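PDB 6RXD: histidine acid phosphatase from Bifidobacterium longum subsp. infantis, which probably removes phosphate groups from inositol polyphosphates such as phytate, and from 2,3-bisphosphoglycerate, as a histidine acid phosphatase of the MINPP type. Local coordinates for residues A168-A173 against D180-P185; Y262-T267 against K296-E301; T465-M470 against W492-E497. All coordinates share one frame; numbering follows the deposited sequence. Where two conformers were deposited one is given.

Contact 1 of 3, residues A168-A173 against D180-P185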
loop_
_atom_site.group_PDB
_atom_site.type_symbol
_atom_site.label_atom_id
_atom_site.label_comp_id
_atom_site.label_asym_id
_atom_site.label_seq_id
_atom_site.Cartn_x
_atom_site.Cartn_y
_atom_site.Cartn_z
ATOM N N ALA A 168 11.020 -22.861 -8.579
ATOM C CA ALA A 168 9.963 -22.941 -9.584
ATOM C C ALA A 168 8.616 -23.022 -8.877
ATOM O O ALA A 168 8.426 -23.869 -7.998
ATOM C CB ALA A 168 10.171 -24.163 -10.473
ATOM N N PRO A 169 7.674 -22.134 -9.244
ATOM C CA PRO A 169 6.353 -22.196 -8.605
ATOM C C PRO A 169 5.580 -23.457 -8.963
ATOM O O PRO A 169 5.724 -23.967 -10.078
ATOM C CB PRO A 169 5.626 -20.973 -9.184
ATOM C CG PRO A 169 6.729 -20.027 -9.553
ATOM C CD PRO A 169 7.829 -20.920 -10.066
ATOM N N THR A 170 4.779 -23.949 -8.022
ATOM C CA THR A 170 3.836 -25.025 -8.316
ATOM C C THR A 170 2.561 -24.442 -8.910
ATOM O O THR A 170 1.834 -25.126 -9.628
ATOM C CB THR A 170 3.491 -25.851 -7.060
ATOM O OG1 THR A 170 3.109 -24.978 -5.989
ATOM C CG2 THR A 170 4.680 -26.697 -6.623
ATOM N N ASN A 171 2.297 -23.173 -8.604
ATOM C CA ASN A 171 1.153 -22.457 -9.166
ATOM C C ASN A 171 1.547 -21.039 -9.592
ATOM O O ASN A 171 1.303 -20.073 -8.861
ATOM C CB ASN A 171 0.015 -22.404 -8.141
ATOM C CG ASN A 171 -1.314 -21.996 -8.758
ATOM O OD1 ASN A 171 -1.505 -22.082 -9.969
ATOM N ND2 ASN A 171 -2.242 -21.561 -7.917
ATOM N N PRO A 172 2.158 -20.909 -10.783
ATOM C CA PRO A 172 2.713 -19.620 -11.207
ATOM C C PRO A 172 1.660 -18.565 -11.537
ATOM O O PRO A 172 0.573 -18.893 -12.028
ATOM C CB PRO A 172 3.495 -19.976 -12.476
ATOM C CG PRO A 172 2.854 -21.237 -12.983
ATOM C CD PRO A 172 2.455 -21.987 -11.748
ATOM N N ALA A 173 2.002 -17.304 -11.295
ATOM C CA ALA A 173 1.117 -16.182 -11.616
ATOM C C ALA A 173 0.735 -16.144 -13.099
ATOM O O ALA A 173 -0.417 -15.861 -13.441
ATOM C CB ALA A 173 1.767 -14.875 -11.201
ATOM N N ASP A 180 8.025 -16.764 -12.418
ATOM C CA ASP A 180 8.766 -17.083 -11.204
ATOM C C ASP A 180 7.949 -16.885 -9.937
ATOM O O ASP A 180 8.413 -17.206 -8.840
ATOM C CB ASP A 180 10.060 -16.264 -11.127
ATOM C CG ASP A 180 11.072 -16.671 -12.175
ATOM O OD1 ASP A 180 10.954 -17.784 -12.727
ATOM O OD2 ASP A 180 11.998 -15.882 -12.438
ATOM N N PHE A 181 6.733 -16.369 -10.089
ATOM C CA PHE A 181 5.918 -15.986 -8.939
ATOM C C PHE A 181 4.857 -17.003 -8.548
ATOM O O PHE A 181 3.953 -17.297 -9.321
ATOM C CB PHE A 181 5.300 -14.605 -9.185
ATOM C CG PHE A 181 6.306 -13.503 -9.111
ATOM C CD1 PHE A 181 6.484 -12.800 -7.931
ATOM C CD2 PHE A 181 7.138 -13.234 -10.185
ATOM C CE1 PHE A 181 7.444 -11.809 -7.834
ATOM C CE2 PHE A 181 8.104 -12.243 -10.096
ATOM C CZ PHE A 181 8.261 -11.541 -8.912
ATOM N N GLN A 182 4.994 -17.541 -7.339
ATOM C CA GLN A 182 4.017 -18.464 -6.777
ATOM C C GLN A 182 2.817 -17.693 -6.232
ATOM O O GLN A 182 2.975 -16.784 -5.431
ATOM C CB GLN A 182 4.663 -19.245 -5.638
ATOM C CG GLN A 182 3.700 -20.086 -4.819
ATOM C CD GLN A 182 3.261 -21.334 -5.541
ATOM O OE1 GLN A 182 3.742 -21.633 -6.631
ATOM N NE2 GLN A 182 2.332 -22.071 -4.939
ATOM N N LYS A 183 1.615 -18.058 -6.660
ATOM C CA LYS A 183 0.417 -17.410 -6.135
ATOM C C LYS A 183 0.120 -17.924 -4.727
ATOM O O LYS A 183 0.060 -19.139 -4.496
ATOM C CB LYS A 183 -0.767 -17.654 -7.079
ATOM C CG LYS A 183 -0.634 -16.919 -8.407
ATOM C CD LYS A 183 -1.888 -17.061 -9.273
ATOM C CE LYS A 183 -2.060 -18.481 -9.797
ATOM N NZ LYS A 183 -3.137 -18.529 -10.837
ATOM N N ASN A 184 -0.021 -17.002 -3.776
ATOM C CA ASN A 184 -0.348 -17.373 -2.399
ATOM C C ASN A 184 -1.379 -16.421 -1.804
ATOM O O ASN A 184 -1.055 -15.592 -0.952
ATOM C CB ASN A 184 0.913 -17.388 -1.525
ATOM C CG ASN A 184 0.726 -18.172 -0.243
ATOM O OD1 ASN A 184 -0.404 -18.435 0.182
ATOM N ND2 ASN A 184 1.833 -18.546 0.385
ATOM N N PRO A 185 -2.639 -16.547 -2.234
ATOM C CA PRO A 185 -3.632 -15.579 -1.765
ATOM C C PRO A 185 -4.077 -15.829 -0.320
ATOM O O PRO A 185 -4.773 -14.977 0.232
ATOM C CB PRO A 185 -4.798 -15.787 -2.743
ATOM C CG PRO A 185 -4.647 -17.191 -3.216
ATOM C CD PRO A 185 -3.169 -17.413 -3.302
HETATM O O HOH W 1 -1.495 -21.301 -5.121
HETATM O O HOH W 2 -2.908 -16.292 -12.499
#

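Contact 2 of 3, residues Y262-T267 against K296-E301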
loop_
_atom_site.group_PDB
_atom_site.type_symbol
_atom_site.label_atom_id
_atom_site.label_comp_id
_atom_site.label_asym_id
_atom_site.label_seq_id
_atom_site.Cartn_x
_atom_site.Cartn_y
_atom_site.Cartn_z
ATOM N N TYR A 262 -26.760 21.711 -10.638
ATOM C CA TYR A 262 -25.745 21.024 -11.423
ATOM C C TYR A 262 -25.510 19.633 -10.872
ATOM O O TYR A 262 -25.582 19.408 -9.662
ATOM C CB TYR A 262 -24.422 21.774 -11.380
ATOM C CG TYR A 262 -24.331 23.011 -12.238
ATOM C CD1 TYR A 262 -24.817 23.035 -13.541
ATOM C CD2 TYR A 262 -23.710 24.153 -11.751
ATOM C CE1 TYR A 262 -24.700 24.173 -14.322
ATOM C CE2 TYR A 262 -23.597 25.290 -12.518
ATOM C CZ TYR A 262 -24.090 25.298 -13.799
ATOM O OH TYR A 262 -23.954 26.442 -14.551
ATOM N N LYS A 263 -25.186 18.721 -11.776
ATOM C CA LYS A 263 -24.985 17.322 -11.439
ATOM C C LYS A 263 -24.305 16.694 -12.648
ATOM O O LYS A 263 -24.748 16.865 -13.781
ATOM C CB LYS A 263 -26.338 16.658 -11.174
ATOM C CG LYS A 263 -26.302 15.431 -10.282
ATOM C CD LYS A 263 -27.718 15.047 -9.839
ATOM C CE LYS A 263 -28.314 16.095 -8.898
ATOM N NZ LYS A 263 -29.809 16.079 -8.843
ATOM N N TRP A 264 -23.202 15.990 -12.422
ATOM C CA TRP A 264 -22.509 15.376 -13.554
ATOM C C TRP A 264 -22.366 13.890 -13.387
ATOM O O TRP A 264 -21.992 13.420 -12.313
ATOM C CB TRP A 264 -21.127 16.015 -13.776
ATOM C CG TRP A 264 -21.244 17.447 -14.146
ATOM C CD1 TRP A 264 -21.502 17.955 -15.385
ATOM C CD2 TRP A 264 -21.126 18.568 -13.264
ATOM N NE1 TRP A 264 -21.557 19.327 -15.331
ATOM C CE2 TRP A 264 -21.322 19.731 -14.039
ATOM C CE3 TRP A 264 -20.865 18.701 -11.896
ATOM C CZ2 TRP A 264 -21.282 21.015 -13.485
ATOM C CZ3 TRP A 264 -20.815 19.974 -11.348
ATOM C CH2 TRP A 264 -21.018 21.117 -12.144
ATOM N N TYR A 265 -22.679 13.154 -14.451
ATOM C CA TYR A 265 -22.493 11.710 -14.474
ATOM C C TYR A 265 -21.383 11.358 -15.433
ATOM O O TYR A 265 -21.045 12.134 -16.328
ATOM C CB TYR A 265 -23.785 11.000 -14.908
ATOM C CG TYR A 265 -24.909 11.174 -13.924
ATOM C CD1 TYR A 265 -25.111 10.250 -12.912
ATOM C CD2 TYR A 265 -25.752 12.280 -13.990
ATOM C CE1 TYR A 265 -26.134 10.416 -11.988
ATOM C CE2 TYR A 265 -26.787 12.444 -13.073
ATOM C CZ TYR A 265 -26.963 11.510 -12.076
ATOM O OH TYR A 265 -27.977 11.664 -11.162
ATOM N N ASN A 266 -20.818 10.175 -15.246
ATOM C CA ASN A 266 -19.695 9.730 -16.059
ATOM C C ASN A 266 -20.160 9.164 -17.403
ATOM O O ASN A 266 -20.017 7.972 -17.685
ATOM C CB ASN A 266 -18.881 8.708 -15.270
ATOM C CG ASN A 266 -17.551 8.401 -15.916
ATOM O OD1 ASN A 266 -17.154 9.058 -16.885
ATOM N ND2 ASN A 266 -16.850 7.395 -15.392
ATOM N N THR A 267 -20.705 10.052 -18.231
ATOM C CA THR A 267 -21.242 9.692 -19.537
ATOM C C THR A 267 -20.668 10.624 -20.598
ATOM O O THR A 267 -19.918 11.546 -20.280
ATOM C CB THR A 267 -22.765 9.821 -19.563
ATOM O OG1 THR A 267 -23.127 11.192 -19.337
ATOM C CG2 THR A 267 -23.399 8.937 -18.487
ATOM N N LYS A 296 -21.112 6.707 -11.757
ATOM C CA LYS A 296 -20.196 7.579 -11.023
ATOM C C LYS A 296 -20.604 9.036 -11.279
ATOM O O LYS A 296 -20.950 9.403 -12.413
ATOM C CB LYS A 296 -18.756 7.358 -11.478
ATOM C CG LYS A 296 -18.182 5.965 -11.177
ATOM C CD LYS A 296 -18.182 5.637 -9.689
ATOM C CE LYS A 296 -17.648 4.214 -9.445
ATOM N NZ LYS A 296 -17.709 3.819 -8.015
ATOM N N LYS A 297 -20.551 9.869 -10.240
ATOM C CA LYS A 297 -21.136 11.204 -10.334
ATOM C C LYS A 297 -20.514 12.258 -9.420
ATOM O O LYS A 297 -19.855 11.935 -8.427
ATOM C CB LYS A 297 -22.638 11.124 -10.048
ATOM C CG LYS A 297 -22.989 10.593 -8.664
ATOM C CD LYS A 297 -24.473 10.214 -8.649
ATOM C CE LYS A 297 -24.795 9.133 -7.641
ATOM N NZ LYS A 297 -26.210 8.680 -7.837
ATOM N N ILE A 298 -20.719 13.522 -9.791
ATOM C CA ILE A 298 -20.411 14.661 -8.934
ATOM C C ILE A 298 -21.745 15.361 -8.659
ATOM O O ILE A 298 -22.412 15.820 -9.596
ATOM C CB ILE A 298 -19.428 15.655 -9.618
ATOM C CG1 ILE A 298 -18.007 15.080 -9.660
ATOM C CG2 ILE A 298 -19.418 17.003 -8.900
ATOM C CD1 ILE A 298 -17.005 15.948 -10.485
ATOM N N LYS A 299 -22.162 15.428 -7.396
ATOM C CA LYS A 299 -23.424 16.105 -7.097
ATOM C C LYS A 299 -23.294 17.140 -5.993
ATOM O O LYS A 299 -24.278 17.742 -5.571
ATOM C CB LYS A 299 -24.547 15.108 -6.780
ATOM C CG LYS A 299 -24.422 14.412 -5.444
ATOM C CD LYS A 299 -23.838 13.024 -5.615
ATOM C CE LYS A 299 -23.670 12.319 -4.277
ATOM N NZ LYS A 299 -24.662 11.227 -4.087
ATOM N N SER A 300 -22.069 17.382 -5.553
ATOM C CA SER A 300 -21.844 18.363 -4.514
ATOM C C SER A 300 -20.433 18.876 -4.604
ATOM O O SER A 300 -19.593 18.269 -5.278
ATOM C CB SER A 300 -21.993 17.721 -3.143
ATOM O OG SER A 300 -20.991 16.738 -2.974
ATOM N N GLU A 301 -20.155 19.960 -3.880
ATOM C CA GLU A 301 -18.777 20.444 -3.773
ATOM C C GLU A 301 -17.842 19.404 -3.169
ATOM O O GLU A 301 -16.708 19.265 -3.616
ATOM C CB GLU A 301 -18.685 21.735 -2.952
ATOM C CG GLU A 301 -19.287 22.953 -3.632
ATOM C CD GLU A 301 -19.287 24.165 -2.725
ATOM O OE1 GLU A 301 -19.335 23.990 -1.489
ATOM O OE2 GLU A 301 -19.229 25.301 -3.235
HETATM O O HOH W 3 -26.245 18.118 -7.385
#

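Contact 3 of 3, residues T465-M470 against W492-E497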
loop_
_atom_site.group_PDB
_atom_site.type_symbol
_atom_site.label_atom_id
_atom_site.label_comp_id
_atom_site.label_asym_id
_atom_site.label_seq_id
_atom_site.Cartn_x
_atom_site.Cartn_y
_atom_site.Cartn_z
ATOM N N THR A 465 19.826 -20.372 19.378
ATOM C CA THR A 465 18.597 -19.821 18.823
ATOM C C THR A 465 18.920 -18.765 17.768
ATOM O O THR A 465 19.742 -17.885 18.011
ATOM C CB THR A 465 17.787 -19.170 19.948
ATOM O OG1 THR A 465 17.500 -20.161 20.948
ATOM C CG2 THR A 465 16.492 -18.569 19.423
ATOM N N PRO A 466 18.260 -18.835 16.598
ATOM C CA PRO A 466 18.455 -17.822 15.548
ATOM C C PRO A 466 17.954 -16.457 16.006
ATOM O O PRO A 466 17.137 -16.379 16.922
ATOM C CB PRO A 466 17.559 -18.319 14.401
ATOM C CG PRO A 466 17.323 -19.787 14.692
ATOM C CD PRO A 466 17.323 -19.900 16.183
ATOM N N ILE A 467 18.442 -15.396 15.376
ATOM C CA ILE A 467 18.053 -14.047 15.772
ATOM C C ILE A 467 17.549 -13.264 14.568
ATOM O O ILE A 467 17.897 -13.561 13.424
ATOM C CB ILE A 467 19.212 -13.301 16.457
ATOM C CG1 ILE A 467 20.420 -13.201 15.524
ATOM C CG2 ILE A 467 19.591 -14.001 17.775
ATOM C CD1 ILE A 467 21.514 -12.284 16.064
ATOM N N VAL A 468 16.696 -12.275 14.827
ATOM C CA VAL A 468 15.956 -11.636 13.753
ATOM C C VAL A 468 15.958 -10.126 13.933
ATOM O O VAL A 468 15.854 -9.636 15.059
ATOM C CB VAL A 468 14.481 -12.123 13.775
ATOM C CG1 VAL A 468 13.670 -11.546 12.604
ATOM C CG2 VAL A 468 14.393 -13.668 13.764
ATOM N N ARG A 469 16.032 -9.393 12.823
ATOM C CA ARG A 469 16.020 -7.929 12.835
ATOM C C ARG A 469 15.043 -7.454 11.764
ATOM O O ARG A 469 14.994 -8.037 10.689
ATOM C CB ARG A 469 17.441 -7.421 12.527
ATOM C CG ARG A 469 17.605 -5.922 12.363
ATOM C CD ARG A 469 17.461 -5.462 10.897
ATOM N NE ARG A 469 18.447 -6.020 9.963
ATOM C CZ ARG A 469 19.736 -5.677 9.927
ATOM N NH1 ARG A 469 20.218 -4.813 10.804
ATOM N NH2 ARG A 469 20.551 -6.220 9.027
ATOM N N MET A 470 14.272 -6.404 12.053
ATOM C CA MET A 470 13.259 -5.906 11.112
ATOM C C MET A 470 13.576 -4.529 10.521
ATOM O O MET A 470 14.099 -3.645 11.219
ATOM C CB MET A 470 11.879 -5.852 11.795
ATOM C CG MET A 470 10.796 -5.097 10.991
ATOM S SD MET A 470 9.120 -5.471 11.552
ATOM C CE MET A 470 9.295 -5.193 13.329
ATOM N N TRP A 492 18.153 -6.754 17.471
ATOM C CA TRP A 492 18.039 -8.167 17.128
ATOM C C TRP A 492 17.283 -8.907 18.227
ATOM O O TRP A 492 17.479 -8.629 19.409
ATOM C CB TRP A 492 19.429 -8.789 16.932
ATOM C CG TRP A 492 20.155 -8.179 15.784
ATOM C CD1 TRP A 492 20.871 -7.009 15.787
ATOM C CD2 TRP A 492 20.226 -8.690 14.449
ATOM N NE1 TRP A 492 21.373 -6.760 14.533
ATOM C CE2 TRP A 492 20.992 -7.778 13.692
ATOM C CE3 TRP A 492 19.707 -9.829 13.817
ATOM C CZ2 TRP A 492 21.263 -7.970 12.330
ATOM C CZ3 TRP A 492 19.974 -10.023 12.469
ATOM C CH2 TRP A 492 20.749 -9.098 11.740
ATOM N N TYR A 493 16.441 -9.862 17.820
ATOM C CA TYR A 493 15.582 -10.609 18.742
ATOM C C TYR A 493 15.661 -12.100 18.463
ATOM O O TYR A 493 15.660 -12.522 17.297
ATOM C CB TYR A 493 14.129 -10.190 18.540
ATOM C CG TYR A 493 13.851 -8.751 18.865
ATOM C CD1 TYR A 493 13.220 -8.411 20.049
ATOM C CD2 TYR A 493 14.229 -7.728 17.996
ATOM C CE1 TYR A 493 12.948 -7.084 20.358
ATOM C CE2 TYR A 493 13.960 -6.387 18.300
ATOM C CZ TYR A 493 13.322 -6.082 19.479
ATOM O OH TYR A 493 13.045 -4.772 19.789
ATOM N N LYS A 494 15.673 -12.902 19.524
ATOM C CA LYS A 494 15.636 -14.355 19.365
ATOM C C LYS A 494 14.341 -14.798 18.695
ATOM O O LYS A 494 13.268 -14.226 18.946
ATOM C CB LYS A 494 15.733 -15.049 20.716
ATOM C CG LYS A 494 17.124 -15.095 21.319
ATOM C CD LYS A 494 17.127 -16.073 22.496
ATOM C CE LYS A 494 18.498 -16.117 23.182
ATOM N NZ LYS A 494 18.494 -17.015 24.391
ATOM N N LEU A 495 14.446 -15.823 17.855
ATOM C CA LEU A 495 13.268 -16.391 17.205
ATOM C C LEU A 495 12.267 -16.904 18.239
ATOM O O LEU A 495 11.054 -16.749 18.074
ATOM C CB LEU A 495 13.682 -17.517 16.257
ATOM C CG LEU A 495 12.554 -18.230 15.505
ATOM C CD1 LEU A 495 11.834 -17.281 14.573
ATOM C CD2 LEU A 495 13.125 -19.408 14.729
ATOM N N THR A 496 12.775 -17.511 19.303
ATOM C CA THR A 496 11.907 -17.995 20.377
ATOM C C THR A 496 11.118 -16.834 20.987
ATOM O O THR A 496 9.931 -16.965 21.297
ATOM C CB THR A 496 12.714 -18.687 21.481
ATOM O OG1 THR A 496 13.813 -17.845 21.856
ATOM C CG2 THR A 496 13.264 -20.030 20.999
ATOM N N GLU A 497 11.788 -15.696 21.152
ATOM C CA GLU A 497 11.158 -14.527 21.748
ATOM C C GLU A 497 10.056 -13.997 20.844
ATOM O O GLU A 497 8.970 -13.660 21.324
ATOM C CB GLU A 497 12.196 -13.434 22.055
ATOM C CG GLU A 497 11.588 -12.083 22.457
ATOM C CD GLU A 497 10.963 -12.078 23.840
ATOM O OE1 GLU A 497 10.970 -13.123 24.522
ATOM O OE2 GLU A 497 10.456 -11.010 24.257
HETATM O O HOH W 4 17.629 -19.458 23.597
#

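Contact 1 of 3, residues A168-A173 against D180-P185
Pro172 and Gln182 form a single backbone bridge, flanked by Ala173 N to Phe181 O (2.8 Å) and Lys183 N to Asn171 O (3.0 Å), by which the loop 168-173 lies against strand 181-183 of the phosphatase's mixed sheet. The bridge uses the N-H and C=O of the neighbours, so a proline fits at Pro172 at no cost in bonds across it; its CA adds a CA-H...O contact to Phe181 O. On its other side Gln182 shares backbone hydrogen bonds with Tyr135 and Ser137, holding the strand from two directions.

Gln182 suits its place because a flexible amide can curl back over the loop: CG stands anti to the backbone N (chi1 171°) and the chain bends at chi2, bringing OE1 to two successive amides. The bond from Asn171 N to OE1 is 2.9 Å and nearly straight, while that from Thr170 N is weak and bent. NE2 adds a weak bond to Thr170 OG1, so both ends of the amide are engaged. The compact ring of Pro169 packs beside it, CB 3.2 Å from Gln182 OE1 and CG against the carbonyl of Asp180, which binds zinc in a crystal structure of this protein though not here.

Lys183 lays CG beside Ala173 CA (3.7 Å) and CE across the amide of Asn171. Its ammonium pairs with Asp197, and one water links Lys183 NZ, at 2.8 Å, to Ala173 O.

Contact 2 of 3, residues Y262-T267 against K296-E301
The indole of Trp264 meets Ile298 at an edge: CG2 of the isoleucine lies near the ring plane, 3.7 Å from Trp264 CE3. The phenol of Tyr265 is met obliquely by Lys297, whose CD lies 3.7 Å from Tyr265 CE1. These two rings leave neighbouring residues on opposite faces of a two-stranded antiparallel sheet, which explains their different company. Trp264 and Ile298 share the inner face, where helix 55-69 packs on both of them, helix 251-258 on Trp264 and helix 301-317 on Ile298; large apolar groups are what such a place needs. The indole's one polar atom, NE1, is satisfied by Thr65.

On the outer face Tyr265 and Lys297 run side by side in the same direction. In Lys297, CG sits between the backbone N and the carbonyl carbon (chi1 60°), and the chain continues extended, so that its methylenes flank the phenol; a long aliphatic stem ending in a charge fits this more exposed face.

The backbones join through a reciprocal pair of bonds, Trp264 N to Ile298 O (2.9 Å) and Ile298 N to Trp264 O (2.8 Å). Tyr265 and Lys297 form the following non-hydrogen-bonded pair. Beyond it Asn266 N reaches Lys296 O at 2.9 Å, and Asn266 then centres an inverse gamma turn, with its side-chain ND2 bonded to Tyr53 O. At the other end one water bridges Tyr262 O and Lys299 O.

Past Lys299 the chain enters helix 301-317, with Ser300 as N-cap, its OG bonded to Asp303 N. The helix begins at Glu301, which binds zinc in a crystal structure of this protein though not here, and whose OE2 bonds His242 ND1. This is a two-stranded antiparallel beta ribbon, closing a 28-residue excursion without helix or strand, whose apolar face packs on three helices.

Contact 3 of 3, residues T465-M470 against W492-E497
Thr465 turns its methyl CG2 onto Lys494 CB (3.8 Å) and beside Thr496 OG1, at the edge where this antiparallel strand pair gives way to helix 495-501. Its OG1 shares a water with Lys494 NZ, also bound by Asp512 O and Arg514 O. Pro466 needs only its carbonyl to bond Leu495 N (2.9 Å) in the helix's first turn, while its ring touches Leu495 CD2. Branched Ile467 and Val468 suit a buried strand: Ile467 lays CD1 obliquely against the indole of Trp492, 3.8 Å from CE3, and Val468 exchanges two backbone bonds with Tyr493, its N to Tyr493 O at 2.7 Å and its O to Tyr493 N at 2.8 Å. Val468 O also lies in plane at the phenol's edge.

Arg469 places CB over the six-membered ring of Trp492, 3.4 Å from the centroid, a CH-pi contact. Bends at chi2 (-92°) and chi3 fold the chain back, so Trp492 CZ2 sits over the guanidinium centre, the planes 46° apart. Were Trp492 replaced by an alanine, a gap would probably open beside Ile467 CD1 and over the Arg469 side chain. Salt bridges to Asp449 and Glu476 also hold Arg469, consistent with a buried positive charge that two carboxylates probably balance.

Overall arrangement
Along the chain the three contacts come in series, each closing before the next opens. Contacts 1 and 3 both reach the mixed sheet: strand 181-183 pairs with 132-137, whereas 467-472 pairs with 445-453, 475-477 and 493-494. Their centres are 28 Å apart and their nearest atoms about 17 Å. Contact 2 belongs to a separate two-stranded sheet among helices 55-69, 251-258 and 301-317, its centre 42 Å from that of contact 1 and 54 Å from that of contact 3, which lies across the chain's centre. Contacts 1 and 3 thus belong to the alpha/beta part built on the mixed sheet, contact 2 to a mainly helical part, a division consistent with branch 2 histidine phosphatases.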